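Local coordinates for 3-keto-5-aminohexanoate cleavage enzyme (Ralstonia eutropha, PDB 3C6C), which probably cleaves 3-keto-5-aminohexanoate or a related beta-keto acid at a metal-bearing site in a TIM-barrel fold, at residues E56-G61 with T96-N101; P141-L146 with D308-S313; L210-L215 with A242-G247. One frame throughout, in Å; residues are numbered along the deposited sequence. Where two conformers were deposited one is given.

In the fold
All three contacts belong to one TIM beta/alpha barrel and reach the same sheet. Interaction 3 is the core contact: two neighbouring parallel strands joined by backbone hydrogen bonds. Interaction 1 lies near the surface, where the end of helix 47-60 rests on the lead-in to strand 99-103. Interaction 2 is partly buried and sets the C-terminal helix 303-310 against the start of strand 143-147. These two contacts rely on side-chain packing, with one water bridge in interaction 2. Strands 99-103 and 143-147 are sheet neighbours, and Asn101 OD1 and Ser145 OG are hydrogen-bonded between them. Interactions 2 and 3 meet where Met310 and Ile143 pack on Leu210.

Interaction 1. Residues E56-G61 with T96-N101; sequences EAAKAG and TDIVLN
Ala58 packs its methyl group between Thr96 and Ile98, and this is the tight part of the contact. Its CB lies 3.4 Å from CG2 of Thr96, closer than usual for two carbons. On the other flank, CB of Ala58 is 3.8 Å from CD1 of Ile98. The Ile98 branch gets there because CG1 stands opposite the backbone N (chi1 -170°) and the chain runs on extended to CD1. The buried Ile98 also touches Ala62, Ala65 and Val91, so this flank lies between strand 64-70 and helix 81-92.

The loose side belongs to Lys59, which is exposed. Its extended chain crosses Thr96 at about a right angle. The nearest approach there is CE of Lys59 to OG1 of Thr96, at 3.8 Å. Thr96 divides its two branches between the sides, with CG2 at Ala58 and OG1 at CE of Lys59. Asp97 takes little part; its carboxylate oxygen OD2 forms a salt bridge with Arg307.

The helix ends beyond this contact in a Schellman motif at Gly61, where phi is 118°. The chain then leads into strand 64-70, the neighbour of strand 99-103 in the barrel. With neither hydrogen bond nor salt bridge between the segments, the contact rests on apolar packing at Ala58. Lys59 adds only its CE carbon at the exposed margin, and the charge of Asp97 is met by Arg307.

Interaction 2. Residues P141-L146 with D308-S313; sequences PEIASL and DIMGLS
The C-terminal helix of the TIM barrel, helix 303-310, and the turn after it pack against the entry to strand 143-147. Three side-chain encounters and one water make the contact. Deepest is Ile143, whose CD1 meets SE of Met310, deposited as selenomethionine, at 3.7 Å. The terminal CE of Met310 is also close, 3.9 Å from CD1 of Ile143. The two side chains cross at about a right angle. A bend at the last torsion of Met310 (chi3 -83°) lets both SE and CE lie against the same isoleucine methyl.

Leu312 spreads its two methyls over Glu142. CD1 of Leu312 lies 4.1 Å from CB of Glu142, and CD2 of Leu312 lies at the same distance from the carbonyl O of Glu142. CD1 of Leu312 is also 4.3 Å from CD1 of Ile143, which links the two apolar encounters.

The polar edge lies beyond Leu312. A water donates to OE2 of Glu142 at 2.5 Å and to the backbone O of Ser313 at 2.6 Å. It bridges OE2 of Glu142 and O of Ser313, which are 4.0 Å apart. OE2 of Glu142 also forms a salt bridge with NE of Arg307, so one carboxylate oxygen receives both the water and the arginine. The positive charge would probably favour the ionised carboxylate.

Helix 303-310 closes with a Schellman motif at Gly311, whose phi is positive; Leu312 follows directly. On the helix, Ile309 and Met310 also touch Ile25 of strand 23-29. On the strand, Ile143 bonds through its backbone to Leu100 and Leu102 of strand 99-103. The side chain of Ala144 touches Phe176 of helix 166-179.

Interaction 3. Residues L210-L215 with A242-G247; sequences LFQMVL and AAFGIG
Met213 and Ala242 share the shortest of four backbone hydrogen bonds between segments 210-215 and 242-247, which run parallel. Helix 225-232 connects the two strands in a beta-alpha-beta unit of the TIM barrel. N of Met213 donates to O of Ala242 at 2.8 Å, with 167° at the hydrogen. Ala242 N bonds to Phe211 O at 2.9 Å. Further along, Phe244 N reaches Met213 O, and Leu215 N reaches Phe244 O. Next along the chain, one water accepts from N of Ile246 and donates to O of Leu215.

Gln212, Val214, Ala242 and Phe244 share one face of the sheet. The Gln212 amide meets the edge of the Phe244 ring, CD to CD1 at 3.5 Å, with the two planes 69° apart. NE2 of Gln212 bonds to Glu186, which helps fix the amide, and Arg265 makes a cation-pi contact with the ring. Val214 lies alongside Phe244 and points the same way. On the other face, Met213 and Ala243 pack CB to CB at 4.0 Å. Leu215 joins this side toward helix 225-232, with its CD1 4.1 Å from CB of Ala243.

Interaction 1. Residues E56-G61 with T96-N101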
loop_
_atom_site.group_PDB
_atom_site.type_symbol
_atom_site.label_atom_id
_atom_site.label_comp_id
_atom_site.label_asym_id
_atom_site.label_seq_id
_atom_site.Cartn_x
_atom_site.Cartn_y
_atom_site.Cartn_z
ATOM N N GLU A 56 15.011 17.420 -31.892
ATOM C CA GLU A 56 15.804 17.842 -30.723
ATOM C C GLU A 56 15.668 16.832 -29.573
ATOM O O GLU A 56 16.651 16.413 -28.937
ATOM C CB GLU A 56 15.317 19.233 -30.272
ATOM C CG GLU A 56 15.935 19.810 -29.004
ATOM C CD GLU A 56 15.235 21.100 -28.616
ATOM O OE1 GLU A 56 15.442 22.134 -29.291
ATOM O OE2 GLU A 56 14.457 21.105 -27.667
ATOM N N ALA A 57 14.435 16.417 -29.333
ATOM C CA ALA A 57 14.162 15.403 -28.308
ATOM C C ALA A 57 14.852 14.076 -28.654
ATOM O O ALA A 57 15.496 13.456 -27.816
ATOM C CB ALA A 57 12.648 15.191 -28.103
ATOM N N ALA A 58 14.753 13.680 -29.926
ATOM C CA ALA A 58 15.377 12.435 -30.399
ATOM C C ALA A 58 16.883 12.464 -30.161
ATOM O O ALA A 58 17.496 11.517 -29.669
ATOM C CB ALA A 58 15.072 12.199 -31.909
ATOM N N LYS A 59 17.482 13.588 -30.529
ATOM C CA LYS A 59 18.924 13.721 -30.452
ATOM C C LYS A 59 19.405 13.676 -29.000
ATOM O O LYS A 59 20.534 13.292 -28.708
ATOM C CB LYS A 59 19.408 14.995 -31.151
ATOM C CG LYS A 59 19.411 14.872 -32.648
ATOM C CD LYS A 59 19.764 16.201 -33.292
ATOM C CE LYS A 59 19.791 16.139 -34.818
ATOM N NZ LYS A 59 19.997 17.520 -35.387
ATOM N N ALA A 60 18.528 14.080 -28.093
ATOM C CA ALA A 60 18.835 14.044 -26.650
ATOM C C ALA A 60 18.608 12.644 -26.036
ATOM O O ALA A 60 18.984 12.397 -24.888
ATOM C CB ALA A 60 18.043 15.098 -25.892
ATOM N N GLY A 61 17.991 11.759 -26.819
ATOM C CA GLY A 61 17.773 10.360 -26.464
ATOM C C GLY A 61 16.334 9.859 -26.338
ATOM O O GLY A 61 16.091 8.726 -25.936
ATOM N N THR A 96 16.544 11.965 -38.826
ATOM C CA THR A 96 16.512 11.472 -37.448
ATOM C C THR A 96 15.250 10.668 -37.246
ATOM O O THR A 96 14.165 11.105 -37.599
ATOM C CB THR A 96 16.569 12.627 -36.429
ATOM O OG1 THR A 96 17.829 13.314 -36.538
ATOM C CG2 THR A 96 16.385 12.121 -34.991
ATOM N N ASP A 97 15.428 9.476 -36.683
ATOM C CA ASP A 97 14.319 8.556 -36.359
ATOM C C ASP A 97 13.874 8.698 -34.913
ATOM O O ASP A 97 14.664 8.958 -33.989
ATOM C CB ASP A 97 14.717 7.116 -36.637
ATOM C CG ASP A 97 13.610 6.125 -36.332
ATOM O OD1 ASP A 97 12.474 6.273 -36.861
ATOM O OD2 ASP A 97 13.906 5.156 -35.612
ATOM N N ILE A 98 12.573 8.561 -34.775
ATOM C CA ILE A 98 11.858 8.549 -33.481
ATOM C C ILE A 98 10.450 7.972 -33.735
ATOM O O ILE A 98 9.855 8.206 -34.806
ATOM C CB ILE A 98 11.833 9.979 -32.835
ATOM C CG1 ILE A 98 11.313 9.924 -31.381
ATOM C CG2 ILE A 98 11.039 10.982 -33.716
ATOM C CD1 ILE A 98 11.689 11.145 -30.539
ATOM N N VAL A 99 9.936 7.217 -32.771
ATOM C CA VAL A 99 8.569 6.658 -32.855
ATOM C C VAL A 99 7.626 7.855 -32.704
ATOM O O VAL A 99 7.838 8.700 -31.848
ATOM C CB VAL A 99 8.286 5.575 -31.775
ATOM C CG1 VAL A 99 6.831 5.047 -31.873
ATOM C CG2 VAL A 99 9.314 4.435 -31.886
ATOM N N LEU A 100 6.625 7.916 -33.581
ATOM C CA LEU A 100 5.614 8.978 -33.531
ATOM C C LEU A 100 4.330 8.527 -32.840
ATOM O O LEU A 100 3.778 7.474 -33.119
ATOM C CB LEU A 100 5.275 9.490 -34.930
ATOM C CG LEU A 100 6.419 9.988 -35.791
ATOM C CD1 LEU A 100 5.926 10.443 -37.156
ATOM C CD2 LEU A 100 7.184 11.065 -35.044
ATOM N N ASN A 101 3.907 9.377 -31.916
ATOM C CA ASN A 101 2.663 9.221 -31.129
ATOM C C ASN A 101 1.827 10.494 -31.308
ATOM O O ASN A 101 2.124 11.562 -30.759
ATOM C CB ASN A 101 3.016 8.923 -29.655
ATOM C CG ASN A 101 1.792 8.900 -28.715
ATOM O OD1 ASN A 101 0.679 9.229 -29.102
ATOM N ND2 ASN A 101 2.024 8.535 -27.448
#

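Interaction 2. Residues P141-L146 with D308-S313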
loop_
_atom_site.group_PDB
_atom_site.type_symbol
_atom_site.label_atom_id
_atom_site.label_comp_id
_atom_site.label_asym_id
_atom_site.label_seq_id
_atom_site.Cartn_x
_atom_site.Cartn_y
_atom_site.Cartn_z
ATOM N N PRO A 141 0.852 7.186 -37.913
ATOM C CA PRO A 141 1.881 7.064 -36.894
ATOM C C PRO A 141 1.877 5.668 -36.297
ATOM O O PRO A 141 0.917 4.920 -36.463
ATOM C CB PRO A 141 1.424 8.057 -35.825
ATOM C CG PRO A 141 -0.044 8.050 -35.946
ATOM C CD PRO A 141 -0.323 7.936 -37.417
ATOM N N GLU A 142 2.934 5.309 -35.588
ATOM C CA GLU A 142 2.985 3.967 -34.964
ATOM C C GLU A 142 2.042 3.908 -33.775
ATOM O O GLU A 142 1.464 2.878 -33.458
ATOM C CB GLU A 142 4.409 3.561 -34.549
ATOM C CG GLU A 142 5.208 3.125 -35.772
ATOM C CD GLU A 142 6.689 3.081 -35.530
ATOM O OE1 GLU A 142 7.323 4.159 -35.423
ATOM O OE2 GLU A 142 7.222 1.947 -35.511
ATOM N N ILE A 143 1.893 5.053 -33.146
ATOM C CA ILE A 143 1.121 5.165 -31.896
ATOM C C ILE A 143 0.209 6.370 -31.962
ATOM O O ILE A 143 0.514 7.345 -32.624
ATOM C CB ILE A 143 2.062 5.290 -30.664
ATOM C CG1 ILE A 143 2.993 4.077 -30.542
ATOM C CG2 ILE A 143 1.280 5.522 -29.379
ATOM C CD1 ILE A 143 4.091 4.262 -29.506
ATOM N N ALA A 144 -0.943 6.271 -31.321
ATOM C CA ALA A 144 -1.806 7.456 -31.076
ATOM C C ALA A 144 -2.447 7.371 -29.704
ATOM O O ALA A 144 -2.724 6.284 -29.202
ATOM C CB ALA A 144 -2.875 7.626 -32.172
ATOM N N SER A 145 -2.631 8.538 -29.095
ATOM C CA SER A 145 -3.168 8.647 -27.727
ATOM C C SER A 145 -4.689 8.692 -27.697
ATOM O O SER A 145 -5.339 9.469 -28.419
ATOM C CB SER A 145 -2.601 9.889 -27.033
ATOM O OG SER A 145 -1.180 9.833 -27.008
ATOM N N LEU A 146 -5.228 7.870 -26.826
ATOM C CA LEU A 146 -6.655 7.702 -26.620
ATOM C C LEU A 146 -6.973 7.817 -25.134
ATOM O O LEU A 146 -6.539 6.987 -24.325
ATOM C CB LEU A 146 -7.086 6.328 -27.120
ATOM C CG LEU A 146 -8.600 6.095 -27.300
ATOM C CD1 LEU A 146 -9.213 7.086 -28.252
ATOM C CD2 LEU A 146 -8.846 4.686 -27.769
ATOM N N ASP A 308 10.807 -2.671 -30.204
ATOM C CA ASP A 308 10.918 -4.091 -29.822
ATOM C C ASP A 308 10.136 -4.417 -28.530
ATOM O O ASP A 308 9.434 -5.449 -28.439
ATOM C CB ASP A 308 12.389 -4.511 -29.675
ATOM C CG ASP A 308 13.138 -4.530 -31.003
ATOM O OD1 ASP A 308 12.492 -4.540 -32.096
ATOM O OD2 ASP A 308 14.394 -4.539 -30.949
ATOM N N ILE A 309 10.268 -3.539 -27.538
ATOM C CA ILE A 309 9.574 -3.663 -26.248
ATOM C C ILE A 309 8.043 -3.659 -26.464
ATOM O O ILE A 309 7.306 -4.432 -25.846
ATOM C CB ILE A 309 10.048 -2.580 -25.227
ATOM C CG1 ILE A 309 11.485 -2.867 -24.790
ATOM C CG2 ILE A 309 9.104 -2.479 -24.020
ATOM C CD1 ILE A 309 12.236 -1.632 -24.213
HETATM N N MSE A 310 7.597 -2.865 -27.423
HETATM C CA MSE A 310 6.161 -2.625 -27.645
HETATM C C MSE A 310 5.583 -3.570 -28.679
HETATM O O MSE A 310 4.387 -3.570 -28.949
HETATM C CB MSE A 310 5.888 -1.168 -28.068
HETATM C CG MSE A 310 6.084 -0.192 -26.914
HETATM SE SE MSE A 310 5.561 1.584 -27.402
HETATM C CE MSE A 310 7.030 2.093 -28.193
ATOM N N GLY A 311 6.461 -4.369 -29.261
ATOM C CA GLY A 311 6.072 -5.307 -30.331
ATOM C C GLY A 311 5.666 -4.628 -31.633
ATOM O O GLY A 311 4.868 -5.153 -32.410
ATOM N N LEU A 312 6.207 -3.443 -31.854
ATOM C CA LEU A 312 6.039 -2.733 -33.121
ATOM C C LEU A 312 7.074 -3.257 -34.117
ATOM O O LEU A 312 8.263 -3.361 -33.807
ATOM C CB LEU A 312 6.227 -1.219 -32.949
ATOM C CG LEU A 312 5.215 -0.443 -32.105
ATOM C CD1 LEU A 312 5.748 0.938 -31.724
ATOM C CD2 LEU A 312 3.876 -0.336 -32.824
ATOM N N SER A 313 6.613 -3.582 -35.317
ATOM C CA SER A 313 7.537 -4.034 -36.361
ATOM C C SER A 313 8.505 -2.915 -36.714
ATOM O O SER A 313 8.190 -1.732 -36.624
ATOM C CB SER A 313 6.784 -4.538 -37.599
ATOM O OG SER A 313 5.924 -3.531 -38.104
HETATM O O HOH W 1 6.147 -0.069 -36.638
#

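Interaction 3. Residues L210-L215 with A242-G247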
loop_
_atom_site.group_PDB
_atom_site.type_symbol
_atom_site.label_atom_id
_atom_site.label_comp_id
_atom_site.label_asym_id
_atom_site.label_seq_id
_atom_site.Cartn_x
_atom_site.Cartn_y
_atom_site.Cartn_z
ATOM N N LEU A 210 -0.698 -0.854 -24.244
ATOM C CA LEU A 210 -0.018 0.349 -23.709
ATOM C C LEU A 210 -0.951 1.187 -22.872
ATOM O O LEU A 210 -1.953 1.711 -23.359
ATOM C CB LEU A 210 0.477 1.253 -24.853
ATOM C CG LEU A 210 1.326 0.676 -25.956
ATOM C CD1 LEU A 210 1.765 1.818 -26.887
ATOM C CD2 LEU A 210 2.533 -0.104 -25.386
ATOM N N PHE A 211 -0.576 1.340 -21.610
ATOM C CA PHE A 211 -1.320 2.157 -20.654
ATOM C C PHE A 211 -0.414 3.308 -20.164
ATOM O O PHE A 211 0.781 3.131 -19.911
ATOM C CB PHE A 211 -1.746 1.383 -19.413
ATOM C CG PHE A 211 -2.856 0.381 -19.629
ATOM C CD1 PHE A 211 -2.587 -0.846 -20.187
ATOM C CD2 PHE A 211 -4.146 0.642 -19.184
ATOM C CE1 PHE A 211 -3.585 -1.773 -20.344
ATOM C CE2 PHE A 211 -5.167 -0.292 -19.348
ATOM C CZ PHE A 211 -4.873 -1.496 -19.924
ATOM N N GLN A 212 -1.013 4.467 -20.021
ATOM C CA GLN A 212 -0.339 5.587 -19.352
ATOM C C GLN A 212 -1.222 6.303 -18.367
ATOM O O GLN A 212 -2.313 6.765 -18.685
ATOM C CB GLN A 212 0.206 6.593 -20.352
ATOM C CG GLN A 212 0.833 7.821 -19.720
ATOM C CD GLN A 212 1.746 8.566 -20.683
ATOM O OE1 GLN A 212 2.968 8.558 -20.516
ATOM N NE2 GLN A 212 1.155 9.202 -21.702
HETATM N N MSE A 213 -0.691 6.440 -17.164
HETATM C CA MSE A 213 -1.355 7.217 -16.110
HETATM C C MSE A 213 -1.020 8.695 -16.229
HETATM O O MSE A 213 0.150 9.092 -16.161
HETATM C CB MSE A 213 -0.899 6.789 -14.707
HETATM C CG MSE A 213 -0.882 5.335 -14.442
HETATM SE SE MSE A 213 -0.130 5.097 -12.668
HETATM C CE MSE A 213 0.191 3.378 -12.895
ATOM N N VAL A 214 -2.070 9.475 -16.427
ATOM C CA VAL A 214 -2.050 10.929 -16.314
ATOM C C VAL A 214 -2.266 11.298 -14.851
ATOM O O VAL A 214 -3.324 11.025 -14.272
ATOM C CB VAL A 214 -3.147 11.600 -17.208
ATOM C CG1 VAL A 214 -3.011 13.141 -17.153
ATOM C CG2 VAL A 214 -3.042 11.084 -18.673
ATOM N N LEU A 215 -1.246 11.891 -14.236
ATOM C CA LEU A 215 -1.293 12.216 -12.803
ATOM C C LEU A 215 -1.272 13.710 -12.516
ATOM O O LEU A 215 -0.509 14.462 -13.074
ATOM C CB LEU A 215 -0.155 11.520 -12.031
ATOM C CG LEU A 215 -0.060 9.992 -12.147
ATOM C CD1 LEU A 215 1.229 9.480 -11.526
ATOM C CD2 LEU A 215 -1.299 9.315 -11.503
ATOM N N ALA A 242 3.205 3.475 -18.431
ATOM C CA ALA A 242 3.923 4.733 -18.141
ATOM C C ALA A 242 3.092 5.581 -17.189
ATOM O O ALA A 242 1.917 5.328 -16.975
ATOM C CB ALA A 242 4.195 5.475 -19.430
ATOM N N ALA A 243 3.739 6.579 -16.610
ATOM C CA ALA A 243 3.074 7.547 -15.757
ATOM C C ALA A 243 3.812 8.864 -15.907
ATOM O O ALA A 243 5.024 8.871 -16.128
ATOM C CB ALA A 243 3.081 7.073 -14.287
ATOM N N PHE A 244 3.072 9.955 -15.868
ATOM C CA PHE A 244 3.714 11.275 -15.888
ATOM C C PHE A 244 2.975 12.297 -15.046
ATOM O O PHE A 244 1.831 12.121 -14.701
ATOM C CB PHE A 244 3.878 11.744 -17.332
ATOM C CG PHE A 244 2.617 12.227 -17.976
ATOM C CD1 PHE A 244 1.801 11.366 -18.665
ATOM C CD2 PHE A 244 2.255 13.573 -17.912
ATOM C CE1 PHE A 244 0.669 11.818 -19.270
ATOM C CE2 PHE A 244 1.094 14.037 -18.509
ATOM C CZ PHE A 244 0.304 13.158 -19.203
ATOM N N GLY A 245 3.704 13.339 -14.689
ATOM C CA GLY A 245 3.163 14.470 -14.003
ATOM C C GLY A 245 3.390 15.795 -14.718
ATOM O O GLY A 245 4.115 15.936 -15.712
ATOM N N ILE A 246 2.742 16.776 -14.149
ATOM C CA ILE A 246 2.674 18.130 -14.696
ATOM C C ILE A 246 3.477 19.099 -13.828
ATOM O O ILE A 246 3.542 18.953 -12.605
ATOM C CB ILE A 246 1.185 18.591 -14.734
ATOM C CG1 ILE A 246 0.311 17.594 -15.518
ATOM C CG2 ILE A 246 1.061 19.997 -15.302
ATOM C CD1 ILE A 246 0.742 17.409 -16.947
ATOM N N GLY A 247 4.073 20.082 -14.480
ATOM C CA GLY A 247 4.818 21.127 -13.791
ATOM C C GLY A 247 5.906 20.591 -12.882
ATOM O O GLY A 247 6.767 19.820 -13.298
HETATM O O HOH W 2 1.196 16.248 -11.870
#